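Local coordinates for protein cytosolic phospholipase A2 delta (Homo sapiens, PDB 5IZ5) that hydrolyses glycerophospholipids at the sn-2 position in a calcium-dependent manner, preferring linoleic acid there, and uses a C2 domain to associate with membranes, at residues L28-L33 with F80-Q85; V32-N37 with E137-F142; G121-K126 with E141-E146. The protein carries 3 engineered substitutions. All blocks are in the same frame, centred on the assembly; numbering follows the deposited sequence.

Contact 1 of 3, residues L28-L33 with F80-Q85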
ATOM      1  N   LEU B  28      10.636  29.093  16.856  1.00 69.67           N
ATOM      2  CA  LEU B  28      11.621  28.387  17.688  1.00 71.52           C
ATOM      3  C   LEU B  28      13.040  28.873  17.391  1.00 71.87           C
ATOM      4  O   LEU B  28      13.482  28.842  16.243  1.00 74.76           O
ATOM      5  CB  LEU B  28      11.551  26.867  17.467  1.00 70.48           C
ATOM      6  CG  LEU B  28      12.504  26.007  18.316  1.00 71.82           C
ATOM      7  CD1 LEU B  28      12.177  26.130  19.798  1.00 72.17           C
ATOM      8  CD2 LEU B  28      12.471  24.543  17.885  1.00 71.83           C
ATOM      9  N   THR B  29      13.755  29.305  18.428  1.00 70.54           N
ATOM     10  CA  THR B  29      15.190  29.586  18.296  1.00 70.68           C
ATOM     11  C   THR B  29      15.969  28.421  18.909  1.00 69.07           C
ATOM     12  O   THR B  29      15.772  28.073  20.078  1.00 67.81           O
ATOM     13  CB  THR B  29      15.627  30.931  18.926  1.00 72.76           C
ATOM     14  OG1 THR B  29      15.806  30.785  20.339  1.00 76.78           O
ATOM     15  CG2 THR B  29      14.606  32.022  18.657  1.00 72.07           C
ATOM     16  N   VAL B  30      16.830  27.804  18.102  1.00 70.06           N
ATOM     17  CA  VAL B  30      17.669  26.695  18.550  1.00 70.22           C
ATOM     18  C   VAL B  30      19.102  27.202  18.603  1.00 71.94           C
ATOM     19  O   VAL B  30      19.690  27.507  17.561  1.00 71.27           O
ATOM     20  CB  VAL B  30      17.580  25.492  17.587  1.00 68.73           C
ATOM     21  CG1 VAL B  30      18.418  24.320  18.097  1.00 68.37           C
ATOM     22  CG2 VAL B  30      16.130  25.066  17.403  1.00 68.56           C
ATOM     23  N   ARG B  31      19.657  27.299  19.809  1.00 75.54           N
ATOM     24  CA  ARG B  31      21.035  27.773  19.981  1.00 78.26           C
ATOM     25  C   ARG B  31      21.976  26.604  20.258  1.00 75.84           C
ATOM     26  O   ARG B  31      21.968  26.036  21.351  1.00 75.22           O
ATOM     27  CB  ARG B  31      21.124  28.808  21.106  1.00 81.39           C
ATOM     28  CG  ARG B  31      22.484  29.491  21.212  1.00 84.06           C
ATOM     29  CD  ARG B  31      22.479  30.646  22.208  1.00 84.86           C
ATOM     30  NE  ARG B  31      21.791  31.831  21.688  1.00 84.20           N
ATOM     31  CZ  ARG B  31      22.292  32.673  20.783  1.00 83.49           C
ATOM     32  NH1 ARG B  31      23.500  32.477  20.261  1.00 84.38           N
ATOM     33  NH2 ARG B  31      21.574  33.719  20.385  1.00 82.58           N
ATOM     34  N   VAL B  32      22.785  26.263  19.257  1.00 75.69           N
ATOM     35  CA  VAL B  32      23.773  25.189  19.368  1.00 77.19           C
ATOM     36  C   VAL B  32      24.997  25.759  20.079  1.00 77.27           C
ATOM     37  O   VAL B  32      25.711  26.589  19.522  1.00 77.76           O
ATOM     38  CB  VAL B  32      24.170  24.647  17.974  1.00 77.30           C
ATOM     39  CG1 VAL B  32      25.213  23.538  18.084  1.00 77.27           C
ATOM     40  CG2 VAL B  32      22.941  24.139  17.235  1.00 77.11           C
ATOM     41  N   LEU B  33      25.231  25.320  21.312  1.00 78.85           N
ATOM     42  CA  LEU B  33      26.297  25.888  22.135  1.00 80.32           C
ATOM     43  C   LEU B  33      27.642  25.204  21.895  1.00 81.38           C
ATOM     44  O   LEU B  33      28.551  25.794  21.305  1.00 79.66           O
ATOM     45  CB  LEU B  33      25.922  25.809  23.620  1.00 80.18           C
ATOM     46  CG  LEU B  33      24.687  26.608  24.039  1.00 79.56           C
ATOM     47  CD1 LEU B  33      24.268  26.226  25.450  1.00 79.64           C
ATOM     48  CD2 LEU B  33      24.958  28.101  23.937  1.00 79.08           C
ATOM     49  N   PHE B  80      19.731  29.336  15.376  1.00 72.44           N
ATOM     50  CA  PHE B  80      18.941  29.187  14.156  1.00 71.73           C
ATOM     51  C   PHE B  80      17.448  29.255  14.499  1.00 72.22           C
ATOM     52  O   PHE B  80      17.045  28.928  15.620  1.00 69.71           O
ATOM     53  CB  PHE B  80      19.283  27.859  13.470  1.00 71.42           C
ATOM     54  CG  PHE B  80      20.755  27.671  13.193  1.00 69.83           C
ATOM     55  CD1 PHE B  80      21.300  28.047  11.974  1.00 69.04           C
ATOM     56  CD2 PHE B  80      21.592  27.105  14.148  1.00 70.38           C
ATOM     57  CE1 PHE B  80      22.651  27.869  11.711  1.00 69.38           C
ATOM     58  CE2 PHE B  80      22.946  26.926  13.893  1.00 70.91           C
ATOM     59  CZ  PHE B  80      23.474  27.307  12.670  1.00 70.24           C
ATOM     60  N   ARG B  81      16.636  29.676  13.532  1.00 72.17           N
ATOM     61  CA  ARG B  81      15.209  29.937  13.757  1.00 76.37           C
ATOM     62  C   ARG B  81      14.290  29.174  12.811  1.00 74.66           C
ATOM     63  O   ARG B  81      14.495  29.192  11.597  1.00 74.01           O
ATOM     64  CB  ARG B  81      14.933  31.431  13.625  1.00 79.81           C
ATOM     65  CG  ARG B  81      15.303  32.208  14.868  1.00 83.54           C
ATOM     66  CD  ARG B  81      15.479  33.694  14.552  1.00 87.72           C
ATOM     67  NE  ARG B  81      16.861  34.147  14.711  1.00 91.17           N
ATOM     68  CZ  ARG B  81      17.790  34.172  13.753  1.00 93.21           C
ATOM     69  NH1 ARG B  81      17.526  33.762  12.513  1.00 94.47           N
ATOM     70  NH2 ARG B  81      19.008  34.615  14.042  1.00 93.95           N
ATOM     71  N   PHE B  82      13.285  28.513  13.391  1.00 72.37           N
ATOM     72  CA  PHE B  82      12.248  27.797  12.650  1.00 68.67           C
ATOM     73  C   PHE B  82      10.855  28.351  12.959  1.00 65.17           C
ATOM     74  O   PHE B  82      10.579  28.750  14.087  1.00 66.10           O
ATOM     75  CB  PHE B  82      12.225  26.328  13.082  1.00 68.38           C
ATOM     76  CG  PHE B  82      13.479  25.545  12.752  1.00 70.27           C
ATOM     77  CD1 PHE B  82      13.580  24.852  11.556  1.00 70.90           C
ATOM     78  CD2 PHE B  82      14.528  25.446  13.660  1.00 70.94           C
ATOM     79  CE1 PHE B  82      14.708  24.102  11.253  1.00 72.11           C
ATOM     80  CE2 PHE B  82      15.668  24.694  13.364  1.00 71.93           C
ATOM     81  CZ  PHE B  82      15.755  24.020  12.158  1.00 72.08           C
ATOM     82  N   LEU B  83       9.962  28.340  11.974  1.00 62.21           N
ATOM     83  CA  LEU B  83       8.532  28.496  12.244  1.00 59.51           C
ATOM     84  C   LEU B  83       7.936  27.110  12.541  1.00 59.45           C
ATOM     85  O   LEU B  83       8.098  26.177  11.755  1.00 57.42           O
ATOM     86  CB  LEU B  83       7.814  29.186  11.079  1.00 59.86           C
ATOM     87  CG  LEU B  83       6.722  30.196  11.505  1.00 61.45           C
ATOM     88  CD1 LEU B  83       7.275  31.273  12.436  1.00 60.82           C
ATOM     89  CD2 LEU B  83       6.056  30.856  10.305  1.00 61.18           C
ATOM     90  N   ILE B  84       7.271  26.987  13.691  1.00 58.38           N
ATOM     91  CA  ILE B  84       6.762  25.713  14.198  1.00 56.62           C
ATOM     92  C   ILE B  84       5.229  25.713  14.275  1.00 55.84           C
ATOM     93  O   ILE B  84       4.624  26.591  14.895  1.00 56.56           O
ATOM     94  CB  ILE B  84       7.342  25.436  15.607  1.00 58.14           C
ATOM     95  CG1 ILE B  84       8.873  25.274  15.545  1.00 58.56           C
ATOM     96  CG2 ILE B  84       6.687  24.218  16.255  1.00 57.80           C
ATOM     97  CD1 ILE B  84       9.372  24.173  14.631  1.00 58.23           C
ATOM     98  N   GLN B  85       4.611  24.722  13.637  1.00 52.21           N
ATOM     99  CA  GLN B  85       3.165  24.492  13.718  1.00 50.67           C
ATOM    100  C   GLN B  85       2.889  23.516  14.857  1.00 51.15           C
ATOM    101  O   GLN B  85       3.285  22.354  14.803  1.00 51.15           O
ATOM    102  CB  GLN B  85       2.639  23.946  12.386  1.00 50.55           C
ATOM    103  CG  GLN B  85       1.178  23.530  12.349  1.00 50.20           C
ATOM    104  CD  GLN B  85       0.244  24.574  12.924  1.00 50.92           C
ATOM    105  OE1 GLN B  85      -0.281  24.408  14.020  1.00 48.86           O
ATOM    106  NE2 GLN B  85       0.032  25.655  12.185  1.00 50.38           N
TER

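Contact 2 of 3, residues V32-N37 with E137-F142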
ATOM      1  N   VAL B  32      22.785  26.263  19.257  1.00 75.69           N
ATOM      2  CA  VAL B  32      23.773  25.189  19.368  1.00 77.19           C
ATOM      3  C   VAL B  32      24.997  25.759  20.079  1.00 77.27           C
ATOM      4  O   VAL B  32      25.711  26.589  19.522  1.00 77.76           O
ATOM      5  CB  VAL B  32      24.170  24.647  17.974  1.00 77.30           C
ATOM      6  CG1 VAL B  32      25.213  23.538  18.084  1.00 77.27           C
ATOM      7  CG2 VAL B  32      22.941  24.139  17.235  1.00 77.11           C
ATOM      8  N   LEU B  33      25.231  25.320  21.312  1.00 78.85           N
ATOM      9  CA  LEU B  33      26.297  25.888  22.135  1.00 80.32           C
ATOM     10  C   LEU B  33      27.642  25.204  21.895  1.00 81.38           C
ATOM     11  O   LEU B  33      28.551  25.794  21.305  1.00 79.66           O
ATOM     12  CB  LEU B  33      25.922  25.809  23.620  1.00 80.18           C
ATOM     13  CG  LEU B  33      24.687  26.608  24.039  1.00 79.56           C
ATOM     14  CD1 LEU B  33      24.268  26.226  25.450  1.00 79.64           C
ATOM     15  CD2 LEU B  33      24.958  28.101  23.937  1.00 79.08           C
ATOM     16  N   GLU B  34      27.756  23.959  22.346  1.00 83.60           N
ATOM     17  CA  GLU B  34      29.023  23.239  22.312  1.00 85.68           C
ATOM     18  C   GLU B  34      28.803  21.744  22.455  1.00 85.84           C
ATOM     19  O   GLU B  34      27.715  21.301  22.832  1.00 85.79           O
ATOM     20  CB  GLU B  34      29.936  23.722  23.443  1.00 86.70           C
ATOM     21  CG  GLU B  34      29.414  23.416  24.841  1.00 87.82           C
ATOM     22  CD  GLU B  34      30.376  23.847  25.929  1.00 88.90           C
ATOM     23  OE1 GLU B  34      30.687  25.052  26.005  1.00 88.78           O
ATOM     24  OE2 GLU B  34      30.813  22.983  26.718  1.00 88.84           O
ATOM     25  N   ALA B  35      29.850  20.979  22.160  1.00 88.12           N
ATOM     26  CA  ALA B  35      29.846  19.538  22.369  1.00 90.48           C
ATOM     27  C   ALA B  35      31.133  19.111  23.069  1.00 93.76           C
ATOM     28  O   ALA B  35      32.128  19.840  23.051  1.00 93.71           O
ATOM     29  CB  ALA B  35      29.692  18.807  21.043  1.00 89.71           C
ATOM     30  N   ARG B  36      31.104  17.932  23.687  1.00 97.62           N
ATOM     31  CA  ARG B  36      32.249  17.414  24.436  1.00100.00           C
ATOM     32  C   ARG B  36      32.484  15.931  24.174  1.00100.46           C
ATOM     33  O   ARG B  36      31.539  15.174  23.938  1.00101.37           O
ATOM     34  CB  ARG B  36      32.030  17.614  25.937  1.00102.14           C
ATOM     35  CG  ARG B  36      32.013  19.061  26.400  1.00103.86           C
ATOM     36  CD  ARG B  36      31.625  19.155  27.866  1.00105.12           C
ATOM     37  NE  ARG B  36      30.247  18.712  28.090  1.00106.82           N
ATOM     38  CZ  ARG B  36      29.166  19.490  28.024  1.00107.42           C
ATOM     39  NH1 ARG B  36      29.271  20.786  27.743  1.00106.12           N
ATOM     40  NH2 ARG B  36      27.964  18.965  28.245  1.00108.36           N
ATOM     41  N   ASN B  37      33.753  15.535  24.228  1.00100.49           N
ATOM     42  CA  ASN B  37      34.171  14.133  24.153  1.00102.10           C
ATOM     43  C   ASN B  37      33.883  13.471  22.807  1.00103.38           C
ATOM     44  O   ASN B  37      33.558  12.290  22.757  1.00103.38           O
ATOM     45  CB  ASN B  37      33.534  13.312  25.286  1.00102.86           C
ATOM     46  CG  ASN B  37      33.638  14.002  26.635  1.00105.14           C
ATOM     47  OD1 ASN B  37      34.698  14.497  27.007  1.00107.17           O
ATOM     48  ND2 ASN B  37      32.535  14.036  27.374  1.00106.87           N
ATOM     49  N   GLU B 137      28.595  14.493  24.492  1.00 94.08           N
ATOM     50  CA  GLU B 137      27.499  15.385  24.916  1.00 93.42           C
ATOM     51  C   GLU B 137      27.354  16.615  24.028  1.00 91.56           C
ATOM     52  O   GLU B 137      28.352  17.163  23.567  1.00 90.99           O
ATOM     53  CB  GLU B 137      27.700  15.847  26.362  1.00 94.82           C
ATOM     54  CG  GLU B 137      27.698  14.715  27.375  1.00 96.80           C
ATOM     55  CD  GLU B 137      27.776  15.190  28.816  1.00 96.76           C
ATOM     56  OE1 GLU B 137      27.884  16.413  29.061  1.00 96.62           O
ATOM     57  OE2 GLU B 137      27.727  14.327  29.714  1.00 95.69           O
ATOM     58  N   LEU B 138      26.106  17.044  23.816  1.00 90.00           N
ATOM     59  CA  LEU B 138      25.786  18.239  23.028  1.00 89.25           C
ATOM     60  C   LEU B 138      24.900  19.183  23.849  1.00 90.08           C
ATOM     61  O   LEU B 138      23.809  18.798  24.278  1.00 89.00           O
ATOM     62  CB  LEU B 138      25.039  17.839  21.746  1.00 88.48           C
ATOM     63  CG  LEU B 138      25.058  18.741  20.495  1.00 87.16           C
ATOM     64  CD1 LEU B 138      23.742  18.625  19.736  1.00 87.06           C
ATOM     65  CD2 LEU B 138      25.348  20.206  20.783  1.00 86.14           C
ATOM     66  N   ASP B 139      25.363  20.415  24.057  1.00 91.25           N
ATOM     67  CA  ASP B 139      24.573  21.432  24.764  1.00 90.88           C
ATOM     68  C   ASP B 139      23.820  22.325  23.790  1.00 88.87           C
ATOM     69  O   ASP B 139      24.419  22.926  22.897  1.00 87.33           O
ATOM     70  CB  ASP B 139      25.463  22.307  25.648  1.00 92.68           C
ATOM     71  CG  ASP B 139      25.943  21.591  26.891  1.00 93.86           C
ATOM     72  OD1 ASP B 139      25.488  20.455  27.163  1.00 93.28           O
ATOM     73  OD2 ASP B 139      26.785  22.176  27.600  1.00 96.82           O
ATOM     74  N   VAL B 140      22.506  22.408  23.979  1.00 88.03           N
ATOM     75  CA  VAL B 140      21.635  23.219  23.133  1.00 85.70           C
ATOM     76  C   VAL B 140      20.632  23.953  24.015  1.00 83.57           C
ATOM     77  O   VAL B 140      20.252  23.450  25.076  1.00 84.61           O
ATOM     78  CB  VAL B 140      20.855  22.340  22.129  1.00 85.32           C
ATOM     79  CG1 VAL B 140      20.080  23.199  21.135  1.00 85.49           C
ATOM     80  CG2 VAL B 140      21.800  21.400  21.389  1.00 85.01           C
ATOM     81  N   GLU B 141      20.201  25.133  23.577  1.00 83.46           N
ATOM     82  CA  GLU B 141      19.078  25.817  24.231  1.00 84.95           C
ATOM     83  C   GLU B 141      17.962  26.166  23.262  1.00 82.71           C
ATOM     84  O   GLU B 141      18.209  26.558  22.117  1.00 81.87           O
ATOM     85  CB  GLU B 141      19.502  27.021  25.071  1.00 87.61           C
ATOM     86  CG  GLU B 141      20.801  27.711  24.707  1.00 90.13           C
ATOM     87  CD  GLU B 141      21.203  28.764  25.729  1.00 91.27           C
ATOM     88  OE1 GLU B 141      20.611  28.804  26.829  1.00 88.21           O
ATOM     89  OE2 GLU B 141      22.116  29.561  25.430  1.00 92.71           O
ATOM     90  N   PHE B 142      16.730  26.013  23.749  1.00 81.21           N
ATOM     91  CA  PHE B 142      15.530  26.214  22.950  1.00 81.36           C
ATOM     92  C   PHE B 142      14.675  27.327  23.533  1.00 80.28           C
ATOM     93  O   PHE B 142      14.416  27.347  24.735  1.00 79.89           O
ATOM     94  CB  PHE B 142      14.693  24.934  22.930  1.00 80.49           C
ATOM     95  CG  PHE B 142      15.404  23.753  22.348  1.00 79.79           C
ATOM     96  CD1 PHE B 142      15.358  23.512  20.985  1.00 79.88           C
ATOM     97  CD2 PHE B 142      16.117  22.879  23.162  1.00 78.54           C
ATOM     98  CE1 PHE B 142      16.013  22.416  20.448  1.00 79.98           C
ATOM     99  CE2 PHE B 142      16.776  21.785  22.632  1.00 78.66           C
ATOM    100  CZ  PHE B 142      16.723  21.552  21.272  1.00 79.36           C
TER

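Contact 3 of 3, residues G121-K126 with E141-E146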
ATOM      1  N   GLY B 121       7.720  30.668  25.942  1.00 87.28           N
ATOM      2  CA  GLY B 121       8.171  31.583  26.988  1.00 87.55           C
ATOM      3  C   GLY B 121       9.315  31.065  27.844  1.00 88.84           C
ATOM      4  O   GLY B 121      10.188  31.836  28.233  1.00 89.73           O
ATOM      5  N   LYS B 122       9.315  29.765  28.143  1.00 91.51           N
ATOM      6  CA  LYS B 122      10.317  29.167  29.031  1.00 93.40           C
ATOM      7  C   LYS B 122      11.527  28.636  28.274  1.00 93.55           C
ATOM      8  O   LYS B 122      11.421  27.622  27.583  1.00 93.61           O
ATOM      9  CB  LYS B 122       9.710  27.982  29.792  1.00 96.25           C
ATOM     10  CG  LYS B 122       8.663  28.317  30.844  1.00 98.97           C
ATOM     11  CD  LYS B 122       8.212  27.036  31.541  1.00100.77           C
ATOM     12  CE  LYS B 122       6.821  27.151  32.160  1.00101.03           C
ATOM     13  NZ  LYS B 122       6.618  26.092  33.185  1.00101.08           N
ATOM     14  N   LEU B 123      12.680  29.286  28.439  1.00 93.70           N
ATOM     15  CA  LEU B 123      13.927  28.785  27.870  1.00 94.80           C
ATOM     16  C   LEU B 123      14.219  27.393  28.420  1.00 94.29           C
ATOM     17  O   LEU B 123      14.204  27.185  29.633  1.00 94.57           O
ATOM     18  CB  LEU B 123      15.103  29.710  28.204  1.00 97.42           C
ATOM     19  CG  LEU B 123      16.455  29.291  27.601  1.00 99.97           C
ATOM     20  CD1 LEU B 123      16.683  29.959  26.251  1.00100.39           C
ATOM     21  CD2 LEU B 123      17.615  29.590  28.538  1.00100.27           C
ATOM     22  N   LEU B 124      14.491  26.450  27.525  1.00 92.58           N
ATOM     23  CA  LEU B 124      14.818  25.089  27.921  1.00 91.60           C
ATOM     24  C   LEU B 124      16.272  24.790  27.560  1.00 91.81           C
ATOM     25  O   LEU B 124      16.655  24.860  26.391  1.00 90.92           O
ATOM     26  CB  LEU B 124      13.871  24.102  27.235  1.00 91.71           C
ATOM     27  CG  LEU B 124      13.922  22.643  27.697  1.00 93.06           C
ATOM     28  CD1 LEU B 124      13.506  22.503  29.155  1.00 92.23           C
ATOM     29  CD2 LEU B 124      13.031  21.789  26.808  1.00 94.67           C
ATOM     30  N   ARG B 125      17.079  24.491  28.575  1.00 91.94           N
ATOM     31  CA  ARG B 125      18.469  24.081  28.375  1.00 91.58           C
ATOM     32  C   ARG B 125      18.557  22.567  28.361  1.00 88.79           C
ATOM     33  O   ARG B 125      18.017  21.898  29.241  1.00 87.18           O
ATOM     34  CB  ARG B 125      19.387  24.678  29.447  1.00 94.46           C
ATOM     35  CG  ARG B 125      19.885  26.069  29.090  1.00 96.83           C
ATOM     36  CD  ARG B 125      20.467  26.802  30.281  1.00 97.96           C
ATOM     37  NE  ARG B 125      20.656  28.225  29.974  1.00101.07           N
ATOM     38  CZ  ARG B 125      20.540  29.220  30.852  1.00102.59           C
ATOM     39  NH1 ARG B 125      20.204  28.980  32.116  1.00103.23           N
ATOM     40  NH2 ARG B 125      20.744  30.475  30.458  1.00102.20           N
ATOM     41  N   LYS B 126      19.229  22.037  27.342  1.00 87.74           N
ATOM     42  CA  LYS B 126      19.308  20.601  27.122  1.00 86.84           C
ATOM     43  C   LYS B 126      20.756  20.158  26.910  1.00 86.30           C
ATOM     44  O   LYS B 126      21.521  20.816  26.204  1.00 86.11           O
ATOM     45  CB  LYS B 126      18.450  20.222  25.908  1.00 87.78           C
ATOM     46  CG  LYS B 126      17.005  19.872  26.246  1.00 87.21           C
ATOM     47  CD  LYS B 126      16.869  18.385  26.523  1.00 87.05           C
ATOM     48  CE  LYS B 126      15.582  18.065  27.252  1.00 88.30           C
ATOM     49  NZ  LYS B 126      15.261  16.614  27.180  1.00 89.19           N
ATOM     50  N   GLU B 141      20.201  25.133  23.577  1.00 83.46           N
ATOM     51  CA  GLU B 141      19.078  25.817  24.231  1.00 84.95           C
ATOM     52  C   GLU B 141      17.962  26.166  23.262  1.00 82.71           C
ATOM     53  O   GLU B 141      18.209  26.558  22.117  1.00 81.87           O
ATOM     54  CB  GLU B 141      19.502  27.021  25.071  1.00 87.61           C
ATOM     55  CG  GLU B 141      20.801  27.711  24.707  1.00 90.13           C
ATOM     56  CD  GLU B 141      21.203  28.764  25.729  1.00 91.27           C
ATOM     57  OE1 GLU B 141      20.611  28.804  26.829  1.00 88.21           O
ATOM     58  OE2 GLU B 141      22.116  29.561  25.430  1.00 92.71           O
ATOM     59  N   PHE B 142      16.730  26.013  23.749  1.00 81.21           N
ATOM     60  CA  PHE B 142      15.530  26.214  22.950  1.00 81.36           C
ATOM     61  C   PHE B 142      14.675  27.327  23.533  1.00 80.28           C
ATOM     62  O   PHE B 142      14.416  27.347  24.735  1.00 79.89           O
ATOM     63  CB  PHE B 142      14.693  24.934  22.930  1.00 80.49           C
ATOM     64  CG  PHE B 142      15.404  23.753  22.348  1.00 79.79           C
ATOM     65  CD1 PHE B 142      15.358  23.512  20.985  1.00 79.88           C
ATOM     66  CD2 PHE B 142      16.117  22.879  23.162  1.00 78.54           C
ATOM     67  CE1 PHE B 142      16.013  22.416  20.448  1.00 79.98           C
ATOM     68  CE2 PHE B 142      16.776  21.785  22.632  1.00 78.66           C
ATOM     69  CZ  PHE B 142      16.723  21.552  21.272  1.00 79.36           C
ATOM     70  N   LEU B 143      14.229  28.244  22.680  1.00 79.66           N
ATOM     71  CA  LEU B 143      13.245  29.238  23.089  1.00 80.33           C
ATOM     72  C   LEU B 143      12.123  29.314  22.072  1.00 79.32           C
ATOM     73  O   LEU B 143      12.350  29.580  20.887  1.00 78.04           O
ATOM     74  CB  LEU B 143      13.871  30.621  23.265  1.00 82.28           C
ATOM     75  CG  LEU B 143      12.884  31.677  23.791  1.00 83.70           C
ATOM     76  CD1 LEU B 143      12.594  31.495  25.279  1.00 83.57           C
ATOM     77  CD2 LEU B 143      13.382  33.089  23.506  1.00 83.08           C
ATOM     78  N   MET B 144      10.908  29.086  22.558  1.00 79.69           N
ATOM     79  CA  MET B 144       9.719  29.161  21.742  1.00 83.19           C
ATOM     80  C   MET B 144       8.991  30.456  22.059  1.00 83.25           C
ATOM     81  O   MET B 144       8.698  30.741  23.223  1.00 85.33           O
ATOM     82  CB  MET B 144       8.821  27.972  22.044  1.00 86.38           C
ATOM     83  CG  MET B 144       7.656  27.825  21.081  1.00 89.23           C
ATOM     84  SD  MET B 144       8.139  27.025  19.539  1.00 93.89           S
ATOM     85  CE  MET B 144       8.276  25.304  20.047  1.00 91.98           C
ATOM     86  N   GLU B 145       8.696  31.230  21.019  1.00 82.52           N
ATOM     87  CA  GLU B 145       8.061  32.520  21.169  1.00 81.74           C
ATOM     88  C   GLU B 145       6.896  32.685  20.226  1.00 82.77           C
ATOM     89  O   GLU B 145       6.900  32.127  19.130  1.00 84.25           O
ATOM     90  CB  GLU B 145       9.056  33.620  20.864  1.00 81.65           C
ATOM     91  CG  GLU B 145      10.068  33.873  21.958  1.00 83.12           C
ATOM     92  CD  GLU B 145      10.915  35.105  21.693  1.00 83.94           C
ATOM     93  OE1 GLU B 145      11.156  35.433  20.513  1.00 81.57           O
ATOM     94  OE2 GLU B 145      11.338  35.754  22.671  1.00 86.46           O
ATOM     95  N   GLU B 146       5.935  33.502  20.652  1.00 83.23           N
ATOM     96  CA  GLU B 146       4.748  33.823  19.881  1.00 82.66           C
ATOM     97  C   GLU B 146       5.129  34.714  18.708  1.00 81.28           C
ATOM     98  O   GLU B 146       6.127  35.426  18.761  1.00 83.56           O
ATOM     99  CB  GLU B 146       3.741  34.534  20.790  1.00 84.43           C
ATOM    100  CG  GLU B 146       2.371  34.790  20.200  1.00 87.34           C
ATOM    101  CD  GLU B 146       1.345  35.210  21.246  1.00 89.00           C
ATOM    102  OE1 GLU B 146       0.234  35.608  20.849  1.00 89.49           O
ATOM    103  OE2 GLU B 146       1.636  35.141  22.461  1.00 90.46           O
TER
HETATM  104  O   HOH W   1      10.509  28.601  25.061  1.00 63.93           O

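Contact 1 of 3, residues L28-L33 with F80-Q85
Phe80 pairs with Val30 through both backbone bonds: Val30 N donates a hydrogen bond to Phe80 O (2.7 Å), and Phe80 N donates one to Val30 O (2.8 Å). The Phe80 ring presents its edge to this strand, with CE2 4.4 Å from Val32 CG2, a loose apolar approach. At Arg81 the pairing passes to a non-hydrogen-bonded position opposite Thr29. Here Arg81 CA makes a CH...O contact to Leu28 O at 3.2 Å, and on the other face of the sheet the aliphatic CG of Arg81 meets Thr29 CG2 at 3.9 Å. Phe82 returns to a hydrogen-bonded pair, now with Leu28: Leu28 N bonds to Phe82 O at 2.8 Å and Phe82 N bonds to Leu28 O. Phe82 CG is anti to the Phe82 carbonyl carbon (chi1 -65°), which swings the ring alongside Val30, and CE2 in the ring edge rests 4.1 Å from Val30 CG2. Ile84 then closes the contact from the same face, its CG1 packing 3.7 Å from Leu28 CB. Beyond the two strands, Phe63 meets both phenylalanine rings, and Leu55 of strand 49-55 touches Phe82 and Ile84. The chemistry is thus divided: four backbone hydrogen bonds fix an antiparallel register, while Leu28, Val30, Val32, Phe80, Phe82 and Ile84 turn one apolar face to the domain interior, and Thr29 with Arg81 supplies a more polar outer face.

Contact 2 of 3, residues V32-N37 with E137-F142
Arg36 reaches across to Glu137 and Asp139 with the end of a long side chain, while its backbone N and O bond to Glu137 O and Glu137 N. From CB the chain starts with CG anti to the carbonyl carbon (chi1 -67°), runs straight through CD, and bends at chi3, which carries the guanidinium over the neighbouring strand. NE makes a weak bond to Glu137 OE1. At the tip NH2 holds that same oxygen far more firmly, at 2.7 Å and close to the guanidinium plane, although the two flat groups stand nearly perpendicular, 87° apart. NH2 also reaches Asp139 OD1 at 3.1 Å, and NH1 takes Asp139 OD2 at 2.9 Å; the guanidinium turns its NH1/NH2 end to Asp139, and both carboxylate oxygens are met from above their plane. NH1 also bonds Glu34 OE2 at 2.9 Å, on the anti side of that carboxylate but tilted out of its plane. One arginine therefore joins three carboxylates, and probably offsets the repulsion between Glu34 OE2 and Asp139 OD2, 4.2 Å apart. Asp139 OD1 has a further partner in Thr127 of the next strand.

Beside this network, Leu33 N bonds to Asp139 O while Asp139 N bonds to Glu34 O, and the Leu33 side chain crosses that of Glu141 at about a right angle, with CD1 3.8 Å from Glu141 CG. On the opposite face Leu138 CD2 touches Val32 CG1 (4.3 Å) and the Glu34 carbonyl oxygen. Leu33 and Glu34 both face Asp139, the signature of a classic beta bulge, here interrupting the antiparallel pairing of strands 21-36 and 137-146 in the beta-sandwich of the C2 domain.

Contact 3 of 3, residues G121-K126 with E141-E146
Strand 124-126 runs antiparallel to strand 141-146, with axes 4.8 Å apart at an angle of 156°; Leu124 and Phe142 form the hydrogen-bonded pair, and Gly121 N adds a bond to Met144 O at 2.9 Å. Between these bonds a water accepts a hydrogen bond from Met144 N (2.6 Å) and makes a weak bond to Lys122 O. The Arg125 side chain runs alongside that of Glu141 in the same direction, with a salt bridge between NE and OE1 at 3.2 Å. The carboxylate oxygen is met on its syn side but well out of the carboxylate plane, with the planes of the two groups 37° apart. Leu123 adds its CD2 to the pair, resting off-centre over one face of the Arg125 guanidinium and 3.5 Å from Glu141 OE1. An alanine replacing Glu141 would remove the carboxylate, and Arg125 NE would probably be left without this charged mate, the guanidinium being freer to turn. Leu123 CD1 also packs 4.2 Å from Leu143 CB. On the other face Lys126 CB lies at the edge of the Phe142 ring, 4.0 Å from CE2; the Lys126 amino group goes on to a salt bridge with Glu117. The contact belongs to the hairpin of strands 124-129 and 137-146: Tyr113 of strand 106-114 meets Phe142, Leu124 and Lys126 on the inner face, while strand 21-36 flanks 137-146 along its other edge.

Overall arrangement
All three contacts lie in one antiparallel sheet of the C2 domain, with strand order 75-85, 21-36, 137-146, 124-129. Contact 1 joins the first two, contact 2 the middle and contact 3 the last pair. The centres of contacts 1 and 2 lie about 14 Å apart, of contacts 1 and 3 about 9 Å, of contacts 2 and 3 about 15 Å. Contacts 1 and 2 share Val32 and Leu33; contacts 2 and 3 share Glu141 and Phe142. In sequence, contact 1 closes before contact 3 opens; contact 2 begins on contact 1's first strand and ends on contact 3's second. Two long-range pairings and one hairpin thus make a continuous sheet in the domain that mediates calcium-dependent membrane association.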